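Local coordinates for structural protein VP1 (Trichodysplasia spinulosa-associated polyomavirus, PDB 4U60) that forms the pentameric building block of the viral coat and binds sialylated glycans such as the GM1 oligosaccharide, probably to attach the virus to host cells, at residues Thr23-Tyr28 against Ile73-Leu78; Thr31-Asn36 against Ser245-Val250; Phe123-Met128 against Gln261-Pro266; Phe133-Glu138 against Phe269-Arg274. All coordinates share one frame; numbering follows the deposited sequence. Where two conformers were deposited one is given.

Contact 1 (Thr23-Tyr28 against Ile73-Leu78)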
loop_
_atom_site.group_PDB
_atom_site.type_symbol
_atom_site.label_atom_id
_atom_site.label_comp_id
_atom_site.label_asym_id
_atom_site.label_seq_id
_atom_site.Cartn_x
_atom_site.Cartn_y
_atom_site.Cartn_z
ATOM N N THR C 23 -32.414 -15.421 10.583
ATOM C CA THR C 23 -32.354 -14.647 11.797
ATOM C C THR C 23 -31.029 -13.903 11.788
ATOM O O THR C 23 -30.119 -14.254 11.050
ATOM C CB THR C 23 -32.496 -15.525 13.065
ATOM O OG1 THR C 23 -32.849 -14.693 14.179
ATOM C CG2 THR C 23 -31.214 -16.303 13.389
ATOM N N THR C 24 -30.935 -12.864 12.595
ATOM C CA THR C 24 -29.709 -12.101 12.691
ATOM C C THR C 24 -29.331 -11.984 14.149
ATOM O O THR C 24 -30.202 -11.936 15.033
ATOM C CB THR C 24 -29.855 -10.701 12.087
ATOM O OG1 THR C 24 -30.828 -9.976 12.833
ATOM C CG2 THR C 24 -30.298 -10.775 10.637
ATOM N N ILE C 25 -28.030 -11.948 14.393
ATOM C CA ILE C 25 -27.497 -11.774 15.724
ATOM C C ILE C 25 -26.599 -10.545 15.671
ATOM O O ILE C 25 -25.718 -10.444 14.813
ATOM C CB ILE C 25 -26.650 -12.998 16.145
ATOM C CG1 ILE C 25 -27.548 -14.221 16.346
ATOM C CG2 ILE C 25 -25.808 -12.699 17.392
ATOM C CD1 ILE C 25 -28.538 -14.098 17.481
ATOM N N GLU C 26 -26.818 -9.635 16.600
ATOM C CA GLU C 26 -26.011 -8.449 16.709
ATOM C C GLU C 26 -25.381 -8.434 18.092
ATOM O O GLU C 26 -26.040 -8.709 19.094
ATOM C CB GLU C 26 -26.922 -7.247 16.486
ATOM C CG GLU C 26 -26.242 -5.917 16.478
ATOM C CD GLU C 26 -27.236 -4.800 16.225
ATOM O OE1 GLU C 26 -27.043 -4.042 15.261
ATOM O OE2 GLU C 26 -28.226 -4.674 16.976
ATOM N N LEU C 27 -24.094 -8.139 18.150
ATOM C CA LEU C 27 -23.404 -8.038 19.430
ATOM C C LEU C 27 -22.168 -7.197 19.287
ATOM O O LEU C 27 -21.736 -6.893 18.180
ATOM C CB LEU C 27 -23.009 -9.414 19.953
ATOM C CG LEU C 27 -21.848 -10.084 19.221
ATOM C CD1 LEU C 27 -21.002 -10.963 20.129
ATOM C CD2 LEU C 27 -22.396 -10.916 18.063
ATOM N N TYR C 28 -21.604 -6.811 20.421
ATOM C CA TYR C 28 -20.265 -6.230 20.446
ATOM C C TYR C 28 -19.458 -6.955 21.508
ATOM O O TYR C 28 -20.023 -7.558 22.450
ATOM C CB TYR C 28 -20.305 -4.703 20.713
ATOM C CG TYR C 28 -20.886 -4.354 22.072
ATOM C CD1 TYR C 28 -20.076 -4.292 23.206
ATOM C CD2 TYR C 28 -22.242 -4.151 22.232
ATOM C CE1 TYR C 28 -20.616 -4.013 24.460
ATOM C CE2 TYR C 28 -22.795 -3.878 23.480
ATOM C CZ TYR C 28 -21.972 -3.818 24.597
ATOM O OH TYR C 28 -22.538 -3.547 25.830
ATOM N N ILE C 73 -23.093 -17.146 21.726
ATOM C CA ILE C 73 -24.447 -16.606 21.692
ATOM C C ILE C 73 -25.443 -17.747 21.494
ATOM O O ILE C 73 -25.295 -18.565 20.594
ATOM C CB ILE C 73 -24.635 -15.584 20.545
ATOM C CG1 ILE C 73 -23.598 -14.458 20.619
ATOM C CG2 ILE C 73 -26.057 -15.037 20.542
ATOM C CD1 ILE C 73 -23.547 -13.660 21.886
ATOM N N ASN C 74 -26.463 -17.773 22.343
ATOM C CA ASN C 74 -27.533 -18.751 22.248
ATOM C C ASN C 74 -28.469 -18.408 21.126
ATOM O O ASN C 74 -29.026 -17.310 21.108
ATOM C CB ASN C 74 -28.353 -18.757 23.531
ATOM C CG ASN C 74 -27.580 -19.311 24.685
ATOM O OD1 ASN C 74 -27.122 -20.457 24.631
ATOM N ND2 ASN C 74 -27.408 -18.514 25.729
ATOM N N LEU C 75 -28.657 -19.341 20.211
ATOM C CA LEU C 75 -29.548 -19.155 19.092
ATOM C C LEU C 75 -30.901 -19.784 19.395
ATOM O O LEU C 75 -31.021 -20.633 20.292
ATOM C CB LEU C 75 -28.961 -19.781 17.840
ATOM C CG LEU C 75 -27.587 -19.231 17.441
ATOM C CD1 LEU C 75 -27.032 -20.028 16.273
ATOM C CD2 LEU C 75 -27.635 -17.749 17.125
ATOM N N PRO C 76 -31.927 -19.387 18.638
ATOM C CA PRO C 76 -33.238 -19.965 18.864
ATOM C C PRO C 76 -33.217 -21.483 18.711
ATOM O O PRO C 76 -32.655 -21.999 17.735
ATOM C CB PRO C 76 -34.082 -19.329 17.767
ATOM C CG PRO C 76 -33.429 -18.022 17.512
ATOM C CD PRO C 76 -31.966 -18.321 17.626
ATOM N N MET C 77 -33.800 -22.173 19.682
ATOM C CA MET C 77 -33.783 -23.618 19.692
ATOM C C MET C 77 -34.608 -24.161 18.526
ATOM O O MET C 77 -35.767 -23.789 18.359
ATOM C CB MET C 77 -34.334 -24.134 21.013
ATOM C CG MET C 77 -33.943 -25.564 21.309
ATOM S SD MET C 77 -35.361 -26.428 21.921
ATOM C CE MET C 77 -36.317 -26.640 20.421
ATOM N N LEU C 78 -34.012 -25.070 17.755
ATOM C CA LEU C 78 -34.596 -25.581 16.508
ATOM C C LEU C 78 -35.261 -26.962 16.600
ATOM O O LEU C 78 -36.237 -27.229 15.892
ATOM C CB LEU C 78 -33.495 -25.663 15.444
ATOM C CG LEU C 78 -32.932 -24.332 14.959
ATOM C CD1 LEU C 78 -31.696 -24.538 14.094
ATOM C CD2 LEU C 78 -34.008 -23.559 14.216
#
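The jelly-roll sandwich of VP1 brings together two strands that do not pair with each other, 12-29 and 69-74, and here Ile-25 and Leu-27 of the first meet Ile-73 at the end of strand 69-74 and Leu-75 just beyond it. No hydrogen bond joins Thr-23-Tyr-28 to Ile-73-Leu-78; the closest CA atoms, those of Ile-25 and Ile-73, are 8.3 Å apart, and branched aliphatic side chains fill the interval. In the backbone, Ile-25 pairs with Ile-271 and Leu-27 with Phe-269, whereas Ile-73 pairs with Leu-242. Ile-25 is the hub. Its CG2 stands opposite the backbone N and its CG1 beside it (chi1 -69°), a fork whose CG2 faces Ile-73 and whose CG1 arm faces Leu-75, its end touching both. CG2 of Ile-25 lies 3.9 Å from CG2 of Ile-73, the two isoleucines sliding past one another in opposite directions. The other arm turns to Leu-75, whose CB points elsewhere but whose CD2 swings back to within 3.6 Å of Ile-25 CG1. At the end of that arm Ile-25 CD1 wedges between the partners, 3.8 Å from Leu-75 CD2 and 4.1 Å from Ile-73 CG2. Trp-90 of strand 86-99 packs against Leu-75 as well. On the outward side of strand 12-29, Glu-26 packs on Ser-196 of a second subunit. The row ends at Leu-27, whose CG sits between the backbone N and the carbonyl carbon (chi1 73°) and whose CD1 reaches Ile-73 CD1 at 4.1 Å.

Contact 2 (Thr31-Asn36 against Ser245-Val250)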
loop_
_atom_site.group_PDB
_atom_site.type_symbol
_atom_site.label_atom_id
_atom_site.label_comp_id
_atom_site.label_asym_id
_atom_site.label_seq_id
_atom_site.Cartn_x
_atom_site.Cartn_y
_atom_site.Cartn_z
ATOM N N THR C 31 -12.828 -4.886 24.517
ATOM C CA THR C 31 -11.445 -5.306 24.426
ATOM C C THR C 31 -10.938 -5.866 25.760
ATOM O O THR C 31 -11.442 -5.484 26.855
ATOM C CB THR C 31 -10.564 -4.134 23.958
ATOM O OG1 THR C 31 -9.321 -4.624 23.466
ATOM C CG2 THR C 31 -10.298 -3.147 25.066
ATOM N N ARG C 32 -9.974 -6.785 25.670
ATOM C CA ARG C 32 -9.373 -7.426 26.839
ATOM C C ARG C 32 -7.854 -7.241 26.807
ATOM O O ARG C 32 -7.076 -8.154 26.537
ATOM C CB ARG C 32 -9.773 -8.896 26.920
ATOM C CG ARG C 32 -11.288 -9.114 26.939
ATOM C CD ARG C 32 -11.895 -8.555 28.200
ATOM N NE ARG C 32 -13.351 -8.652 28.287
ATOM C CZ ARG C 32 -14.172 -7.623 28.445
ATOM N NH1 ARG C 32 -13.730 -6.366 28.464
ATOM N NH2 ARG C 32 -15.481 -7.855 28.598
ATOM N N MET C 33 -7.442 -6.021 27.110
ATOM C CA MET C 33 -6.037 -5.677 27.069
ATOM C C MET C 33 -5.255 -5.959 28.335
ATOM O O MET C 33 -4.034 -5.955 28.306
ATOM C CB MET C 33 -5.908 -4.197 26.721
ATOM C CG MET C 33 -6.350 -3.832 25.300
ATOM S SD MET C 33 -5.359 -4.590 23.987
ATOM C CE MET C 33 -6.363 -6.001 23.536
ATOM N N GLY C 34 -5.952 -6.171 29.450
ATOM C CA GLY C 34 -5.294 -6.486 30.719
ATOM C C GLY C 34 -6.053 -5.944 31.909
ATOM O O GLY C 34 -6.192 -6.630 32.928
ATOM N N GLN C 35 -6.500 -4.699 31.818
ATOM C CA GLN C 35 -7.415 -4.148 32.800
ATOM C C GLN C 35 -8.797 -4.295 32.171
ATOM O O GLN C 35 -9.223 -3.489 31.337
ATOM C CB GLN C 35 -7.044 -2.711 33.098
ATOM C CG GLN C 35 -7.644 -2.095 34.344
ATOM C CD GLN C 35 -9.069 -2.513 34.617
ATOM O OE1 GLN C 35 -9.333 -3.609 35.169
ATOM N NE2 GLN C 35 -10.008 -1.629 34.266
ATOM N N ASN C 36 -9.482 -5.360 32.561
ATOM C CA ASN C 36 -10.710 -5.800 31.896
ATOM C C ASN C 36 -11.962 -5.558 32.725
ATOM O O ASN C 36 -13.050 -6.005 32.338
ATOM C CB ASN C 36 -10.564 -7.283 31.526
ATOM C CG ASN C 36 -9.353 -7.522 30.644
ATOM O OD1 ASN C 36 -8.887 -6.600 29.958
ATOM N ND2 ASN C 36 -8.834 -8.727 30.665
ATOM N N SER C 245 -15.270 -14.351 18.205
ATOM C CA SER C 245 -14.027 -14.078 18.913
ATOM C C SER C 245 -13.277 -12.970 18.217
ATOM O O SER C 245 -13.404 -12.824 17.004
ATOM C CB SER C 245 -13.140 -15.328 18.951
ATOM O OG SER C 245 -13.862 -16.468 19.434
ATOM N N CYS C 246 -12.454 -12.241 18.958
ATOM C CA CYS C 246 -11.690 -11.161 18.332
ATOM C C CYS C 246 -10.589 -10.617 19.215
ATOM O O CYS C 246 -10.506 -10.951 20.402
ATOM C CB CYS C 246 -12.616 -10.022 17.887
ATOM S SG CYS C 246 -13.493 -9.179 19.223
ATOM N N CYS C 247 -9.732 -9.790 18.607
ATOM C CA CYS C 247 -8.773 -8.993 19.344
ATOM C C CYS C 247 -8.421 -7.815 18.452
ATOM O O CYS C 247 -8.155 -7.997 17.270
ATOM C CB CYS C 247 -7.530 -9.793 19.709
ATOM S SG CYS C 247 -6.376 -8.895 20.772
ATOM N N ASP C 248 -8.438 -6.614 19.011
ATOM C CA ASP C 248 -8.114 -5.399 18.257
ATOM C C ASP C 248 -7.210 -4.456 19.039
ATOM O O ASP C 248 -7.669 -3.557 19.737
ATOM C CB ASP C 248 -9.406 -4.694 17.824
ATOM C CG ASP C 248 -10.174 -5.485 16.796
ATOM O OD1 ASP C 248 -9.752 -5.442 15.600
ATOM O OD2 ASP C 248 -11.142 -6.190 17.170
ATOM N N ILE C 249 -5.908 -4.661 18.891
ATOM C CA ILE C 249 -4.906 -3.798 19.511
ATOM C C ILE C 249 -4.581 -2.685 18.521
ATOM O O ILE C 249 -4.291 -2.965 17.352
ATOM C CB ILE C 249 -3.625 -4.597 19.774
ATOM C CG1 ILE C 249 -3.919 -5.689 20.814
ATOM C CG2 ILE C 249 -2.479 -3.686 20.177
ATOM C CD1 ILE C 249 -2.848 -6.746 20.945
ATOM N N VAL C 250 -4.636 -1.442 18.972
ATOM C CA VAL C 250 -4.418 -0.293 18.066
ATOM C C VAL C 250 -3.143 0.476 18.343
ATOM O O VAL C 250 -2.835 1.420 17.630
ATOM C CB VAL C 250 -5.627 0.650 18.023
ATOM C CG1 VAL C 250 -6.828 -0.030 17.391
ATOM C CG2 VAL C 250 -5.970 1.151 19.422
HETATM O O HOH W 1 -9.692 -6.516 21.528
#
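Met-33 lies slantwise over Ile-249, and the end of its thioether chain does the touching. The chain is folded rather than extended, with a turn at chi2 (-64°) and another at chi3, and this brings a side chain that starts off beside the strand back against it. SD of Met-33 then lies 3.7 Å from CG1 of Ile-249. The methyl group CE of Met-33 shares that partner, also at 3.7 Å from Ile-249 CG1, and extends along the strand to Cys-247, whose SG is 4.0 Å from it. A single methionine end thus covers two residues whose side chains leave the same side of the strand. The polar half of the contact runs through water: one molecule lies 2.7 Å from OG1 of Thr-31 and accepts a hydrogen bond of 2.8 Å from the backbone N of Asp-248. The carboxylate of Asp-248 is engaged elsewhere, with OD1 meeting His-131 and Arg-267. Within Thr-31-Asn-36 the chain holds its own shape. Arg-32 NH1 donates to Thr-31 O over 2.9 Å from well above the carbonyl plane, while Gly-34 N reaches OD1 of Asn-36 at 3.0 Å with a fairly straight N-H (156°). Ile-249 also packs on Val-106 of a third subunit, which places this core close to the pentamer interface. Overall this is the root of a long jelly-roll connection, the BC loop of polyomavirus VP1, packed on strand 241-254; further along, the same loop carries Asn-53 and other residues of a glycan pocket.

Contact 3 (Phe123-Met128 against Gln261-Pro266); sequences FPVEGM and QYRGLP
Arg-263 meets Val-125 with the base of its side chain and then leaves. Its CB points toward the loop and lies 3.8 Å from CG1 of Val-125, the two side chains crossing at about a right angle. CG of Arg-263, the next atom out, is still 4.1 Å from the same methyl. A bend at chi2 (53°) then carries the chain away from Phe-123-Met-128. At the tip, CD2 of Leu-265 lies 4.1 Å above one face of the guanidinium, toward its rim, and Tyr-45 makes a cation-pi contact. NH1 is hydrogen-bonded to two backbone oxygens, that of Gly-44 and that of Gln-170 in a second subunit, so this charge helps join two copies of VP1. One residue earlier, Tyr-262 offers the edge of its ring: SD of Met-128 approaches CE1 of Tyr-262 to 4.2 Å, near the ring plane. No helix takes part. The loop 123-128 leads into strand 129-136 and bonds through the backbone of Glu-126 to Phe-252 of strand 241-254, which is also paired with strand 260-279; Phe-252 also meets the Tyr-262 ring, their planes at about 45°.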
loop_
_atom_site.group_PDB
_atom_site.type_symbol
_atom_site.label_atom_id
_atom_site.label_comp_id
_atom_site.label_asym_id
_atom_site.label_seq_id
_atom_site.Cartn_x
_atom_site.Cartn_y
_atom_site.Cartn_z
ATOM N N PHE C 123 2.001 12.344 22.334
ATOM C CA PHE C 123 2.085 11.215 21.404
ATOM C C PHE C 123 0.713 10.579 21.301
ATOM O O PHE C 123 0.112 10.244 22.324
ATOM C CB PHE C 123 3.041 10.161 21.928
ATOM C CG PHE C 123 4.496 10.522 21.873
ATOM C CD1 PHE C 123 4.977 11.767 21.486
ATOM C CD2 PHE C 123 5.409 9.558 22.267
ATOM C CE1 PHE C 123 6.351 12.031 21.495
ATOM C CE2 PHE C 123 6.761 9.817 22.278
ATOM C CZ PHE C 123 7.237 11.045 21.886
ATOM N N PRO C 124 0.213 10.362 20.088
ATOM C CA PRO C 124 -1.016 9.599 19.970
ATOM C C PRO C 124 -0.755 8.116 20.253
ATOM O O PRO C 124 0.423 7.666 20.325
ATOM C CB PRO C 124 -1.427 9.827 18.526
ATOM C CG PRO C 124 -0.132 9.956 17.826
ATOM C CD PRO C 124 0.775 10.702 18.778
ATOM N N VAL C 125 -1.834 7.372 20.459
ATOM C CA VAL C 125 -1.697 5.929 20.611
ATOM C C VAL C 125 -1.159 5.403 19.291
ATOM O O VAL C 125 -1.717 5.683 18.231
ATOM C CB VAL C 125 -3.045 5.276 20.941
ATOM C CG1 VAL C 125 -2.983 3.769 20.774
ATOM C CG2 VAL C 125 -3.484 5.641 22.347
ATOM N N GLU C 126 -0.058 4.669 19.347
ATOM C CA GLU C 126 0.679 4.323 18.135
ATOM C C GLU C 126 1.534 3.075 18.377
ATOM O O GLU C 126 1.787 2.694 19.526
ATOM C CB GLU C 126 1.517 5.513 17.657
ATOM C CG GLU C 126 2.610 5.912 18.638
ATOM C CD GLU C 126 3.358 7.166 18.274
ATOM O OE1 GLU C 126 3.004 7.838 17.289
ATOM O OE2 GLU C 126 4.358 7.458 18.963
ATOM N N GLY C 127 1.982 2.458 17.285
ATOM C CA GLY C 127 2.765 1.248 17.334
ATOM C C GLY C 127 1.991 0.028 16.877
ATOM O O GLY C 127 1.093 0.081 16.034
ATOM N N MET C 128 2.347 -1.094 17.475
ATOM C CA MET C 128 1.833 -2.384 17.075
ATOM C C MET C 128 0.306 -2.421 16.934
ATOM O O MET C 128 -0.413 -1.999 17.848
ATOM C CB MET C 128 2.239 -3.393 18.153
ATOM C CG MET C 128 1.853 -4.790 17.806
ATOM S SD MET C 128 1.893 -5.864 19.254
ATOM C CE MET C 128 3.598 -5.744 19.709
ATOM N N GLN C 261 1.383 1.291 27.734
ATOM C CA GLN C 261 0.241 0.392 27.919
ATOM C C GLN C 261 -0.388 0.077 26.571
ATOM O O GLN C 261 -0.589 0.985 25.758
ATOM C CB GLN C 261 -0.824 1.085 28.760
ATOM C CG GLN C 261 -0.432 1.381 30.188
ATOM C CD GLN C 261 -1.422 2.329 30.811
ATOM O OE1 GLN C 261 -1.284 3.557 30.695
ATOM N NE2 GLN C 261 -2.449 1.779 31.452
ATOM N N TYR C 262 -0.740 -1.183 26.337
ATOM C CA TYR C 262 -1.551 -1.531 25.187
ATOM C C TYR C 262 -2.884 -0.812 25.237
ATOM O O TYR C 262 -3.443 -0.628 26.304
ATOM C CB TYR C 262 -1.890 -3.014 25.165
ATOM C CG TYR C 262 -0.813 -3.963 24.772
ATOM C CD1 TYR C 262 -0.590 -4.258 23.446
ATOM C CD2 TYR C 262 -0.012 -4.576 25.726
ATOM C CE1 TYR C 262 0.375 -5.178 23.062
ATOM C CE2 TYR C 262 0.975 -5.470 25.356
ATOM C CZ TYR C 262 1.161 -5.784 24.025
ATOM O OH TYR C 262 2.101 -6.691 23.610
ATOM N N ARG C 263 -3.378 -0.414 24.074
ATOM C CA ARG C 263 -4.729 0.114 23.907
ATOM C C ARG C 263 -5.501 -0.731 22.899
ATOM O O ARG C 263 -4.982 -1.012 21.809
ATOM C CB ARG C 263 -4.678 1.547 23.409
ATOM C CG ARG C 263 -6.017 2.183 23.063
ATOM C CD ARG C 263 -7.030 2.072 24.203
ATOM N NE ARG C 263 -8.139 3.001 24.056
ATOM C CZ ARG C 263 -9.289 2.913 24.717
ATOM N NH1 ARG C 263 -9.504 1.897 25.532
ATOM N NH2 ARG C 263 -10.249 3.801 24.514
ATOM N N GLY C 264 -6.727 -1.123 23.282
ATOM C CA GLY C 264 -7.603 -1.922 22.455
ATOM C C GLY C 264 -8.915 -1.226 22.220
ATOM O O GLY C 264 -9.279 -0.327 22.983
ATOM N N LEU C 265 -9.617 -1.637 21.150
ATOM C CA LEU C 265 -10.933 -1.106 20.843
ATOM C C LEU C 265 -11.961 -2.236 20.735
ATOM O O LEU C 265 -11.602 -3.386 20.431
ATOM C CB LEU C 265 -10.909 -0.306 19.538
ATOM C CG LEU C 265 -10.150 1.037 19.601
ATOM C CD1 LEU C 265 -10.161 1.674 18.221
ATOM C CD2 LEU C 265 -10.730 2.003 20.620
ATOM N N PRO C 266 -13.239 -1.902 20.947
ATOM C CA PRO C 266 -14.283 -2.898 20.810
ATOM C C PRO C 266 -14.580 -3.214 19.346
ATOM O O PRO C 266 -14.225 -2.444 18.454
ATOM C CB PRO C 266 -15.505 -2.244 21.478
ATOM C CG PRO C 266 -15.168 -0.793 21.685
ATOM C CD PRO C 266 -13.777 -0.554 21.192
#

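Contact 4 (Phe133-Glu138 against Phe269-Arg274)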
loop_
_atom_site.group_PDB
_atom_site.type_symbol
_atom_site.label_atom_id
_atom_site.label_comp_id
_atom_site.label_asym_id
_atom_site.label_seq_id
_atom_site.Cartn_x
_atom_site.Cartn_y
_atom_site.Cartn_z
ATOM N N PHE C 133 -10.658 -11.472 13.865
ATOM C CA PHE C 133 -11.977 -11.901 14.311
ATOM C C PHE C 133 -12.244 -13.287 13.742
ATOM O O PHE C 133 -11.618 -13.726 12.775
ATOM C CB PHE C 133 -13.101 -10.916 13.954
ATOM C CG PHE C 133 -13.437 -10.859 12.493
ATOM C CD1 PHE C 133 -12.733 -10.024 11.638
ATOM C CD2 PHE C 133 -14.451 -11.637 11.980
ATOM C CE1 PHE C 133 -13.034 -9.955 10.288
ATOM C CE2 PHE C 133 -14.747 -11.572 10.613
ATOM C CZ PHE C 133 -14.035 -10.731 9.779
ATOM N N ALA C 134 -13.151 -13.988 14.406
ATOM C CA ALA C 134 -13.544 -15.316 13.997
ATOM C C ALA C 134 -15.019 -15.505 14.310
ATOM O O ALA C 134 -15.531 -15.004 15.330
ATOM C CB ALA C 134 -12.715 -16.357 14.708
ATOM N N VAL C 135 -15.708 -16.169 13.399
ATOM C CA VAL C 135 -17.114 -16.559 13.580
ATOM C C VAL C 135 -17.210 -18.042 13.256
ATOM O O VAL C 135 -16.759 -18.488 12.201
ATOM C CB VAL C 135 -18.066 -15.754 12.670
ATOM C CG1 VAL C 135 -19.531 -16.154 12.904
ATOM C CG2 VAL C 135 -17.896 -14.258 12.882
ATOM N N GLY C 136 -17.792 -18.812 14.174
ATOM C CA GLY C 136 -17.930 -20.249 13.967
ATOM C C GLY C 136 -19.074 -20.873 14.721
ATOM O O GLY C 136 -19.776 -20.224 15.494
ATOM N N GLY C 137 -19.259 -22.157 14.452
ATOM C CA GLY C 137 -20.332 -22.927 15.051
ATOM C C GLY C 137 -19.896 -23.744 16.245
ATOM O O GLY C 137 -20.628 -24.623 16.700
ATOM N N GLU C 138 -18.705 -23.465 16.743
ATOM C CA GLU C 138 -18.131 -24.166 17.891
ATOM C C GLU C 138 -16.932 -23.310 18.323
ATOM O O GLU C 138 -16.566 -22.394 17.609
ATOM C CB GLU C 138 -17.718 -25.575 17.493
ATOM C CG GLU C 138 -16.700 -25.639 16.375
ATOM C CD GLU C 138 -16.548 -27.051 15.890
ATOM O OE1 GLU C 138 -15.622 -27.726 16.370
ATOM O OE2 GLU C 138 -17.366 -27.509 15.059
ATOM N N PHE C 269 -20.455 -6.777 15.637
ATOM C CA PHE C 269 -20.791 -7.825 14.687
ATOM C C PHE C 269 -22.282 -7.850 14.404
ATOM O O PHE C 269 -23.088 -7.751 15.324
ATOM C CB PHE C 269 -20.442 -9.218 15.236
ATOM C CG PHE C 269 -19.018 -9.397 15.675
ATOM C CD1 PHE C 269 -18.627 -9.014 16.952
ATOM C CD2 PHE C 269 -18.086 -10.029 14.848
ATOM C CE1 PHE C 269 -17.336 -9.232 17.399
ATOM C CE2 PHE C 269 -16.779 -10.221 15.299
ATOM C CZ PHE C 269 -16.430 -9.810 16.571
ATOM N N ASN C 270 -22.623 -8.039 13.138
ATOM C CA ASN C 270 -23.991 -8.332 12.725
ATOM C C ASN C 270 -23.923 -9.544 11.815
ATOM O O ASN C 270 -23.407 -9.469 10.702
ATOM C CB ASN C 270 -24.634 -7.135 12.010
ATOM C CG ASN C 270 -26.109 -7.359 11.692
ATOM O OD1 ASN C 270 -26.992 -6.790 12.336
ATOM N ND2 ASN C 270 -26.380 -8.190 10.698
ATOM N N ILE C 271 -24.427 -10.663 12.311
ATOM C CA ILE C 271 -24.293 -11.945 11.642
ATOM C C ILE C 271 -25.653 -12.430 11.151
ATOM O O ILE C 271 -26.625 -12.465 11.905
ATOM C CB ILE C 271 -23.663 -12.984 12.596
ATOM C CG1 ILE C 271 -22.277 -12.502 13.030
ATOM C CG2 ILE C 271 -23.611 -14.346 11.934
ATOM C CD1 ILE C 271 -21.754 -13.135 14.288
ATOM N N LEU C 272 -25.708 -12.778 9.875
ATOM C CA LEU C 272 -26.906 -13.320 9.251
ATOM C C LEU C 272 -26.820 -14.827 9.267
ATOM O O LEU C 272 -25.803 -15.374 8.860
ATOM C CB LEU C 272 -26.997 -12.818 7.813
ATOM C CG LEU C 272 -28.191 -13.313 7.011
ATOM C CD1 LEU C 272 -29.456 -12.648 7.512
ATOM C CD2 LEU C 272 -27.983 -13.043 5.525
ATOM N N LEU C 273 -27.881 -15.492 9.734
ATOM C CA LEU C 273 -27.928 -16.963 9.767
ATOM C C LEU C 273 -29.182 -17.474 9.110
ATOM O O LEU C 273 -30.211 -16.777 9.069
ATOM C CB LEU C 273 -27.868 -17.514 11.192
ATOM C CG LEU C 273 -26.645 -17.075 11.996
ATOM C CD1 LEU C 273 -27.050 -15.955 12.940
ATOM C CD2 LEU C 273 -26.042 -18.210 12.789
ATOM N N ARG C 274 -29.099 -18.702 8.611
ATOM C CA ARG C 274 -30.196 -19.329 7.916
ATOM C C ARG C 274 -30.334 -20.764 8.383
ATOM O O ARG C 274 -29.376 -21.368 8.866
ATOM C CB ARG C 274 -29.991 -19.280 6.400
ATOM C CG ARG C 274 -28.855 -20.146 5.876
ATOM C CD ARG C 274 -28.670 -19.983 4.382
ATOM N NE ARG C 274 -27.488 -20.691 3.896
ATOM C CZ ARG C 274 -26.919 -20.500 2.696
ATOM N NH1 ARG C 274 -27.413 -19.626 1.836
ATOM N NH2 ARG C 274 -25.851 -21.195 2.347
#
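Phe-269 opens the second segment with its ring edge directed at Phe-133: CE2 of Phe-269 lies 4.0 Å from CB of Phe-133, close to the plane of the Phe-269 ring. The first torsion of Phe-133 (chi1 71°) carries its own ring aside, where it stacks on Tyr-204, and CB is left as the nearest point. Two residues on, Ile-271 reaches straight toward Val-135, and the pair touch tip to tip, CD1 of Ile-271 at 4.0 Å from CG1 of Val-135. CG1 of Val-135 is opposite its backbone N (chi1 -178°), which sends that methyl to its partner. Leu-273 also faces inward but packs beyond this pair, on Leu-75 and Cys-237, while NE of Arg-274 forms a salt bridge with Glu-91. Every second residue therefore feeds the apolar interior. No hydrogen bond joins the two backbones, with CA of Val-135 and CA of Ile-271 8.8 Å apart. Strand 129-136 pairs with strands 201-208 and 241-254; strand 260-279 is paired with 12-29 and with 86-99, whose Val-95 and Thr-97 meet Ile-271 and Phe-269; Leu-242 of strand 241-254 packs on both Val-135 and Ile-271, and Val-244 on Phe-269 and Ile-271.

How the contacts relate
The four contacts fall into two neighbourhoods of one jelly roll. Contacts 1 and 4 have centres about 9 Å apart and are tied by backbone bonds between strands 12-29 and 260-279; contacts 2 and 3, about 10 Å apart, are tied likewise between 241-254 and 260-279. The centres of contacts 2 and 4 are about 19 Å apart, yet these also touch, so strand 241-254 joins the groups. Contact 3 lies across the chain's centre from contacts 1 and 4. Strand 260-279 serves contacts 3 and 4. Along the chain contact 1 crosses contact 2 but closes before contacts 3 and 4 open; contacts 2, 3 and 4 cross one another, so the core joins parts far apart in sequence.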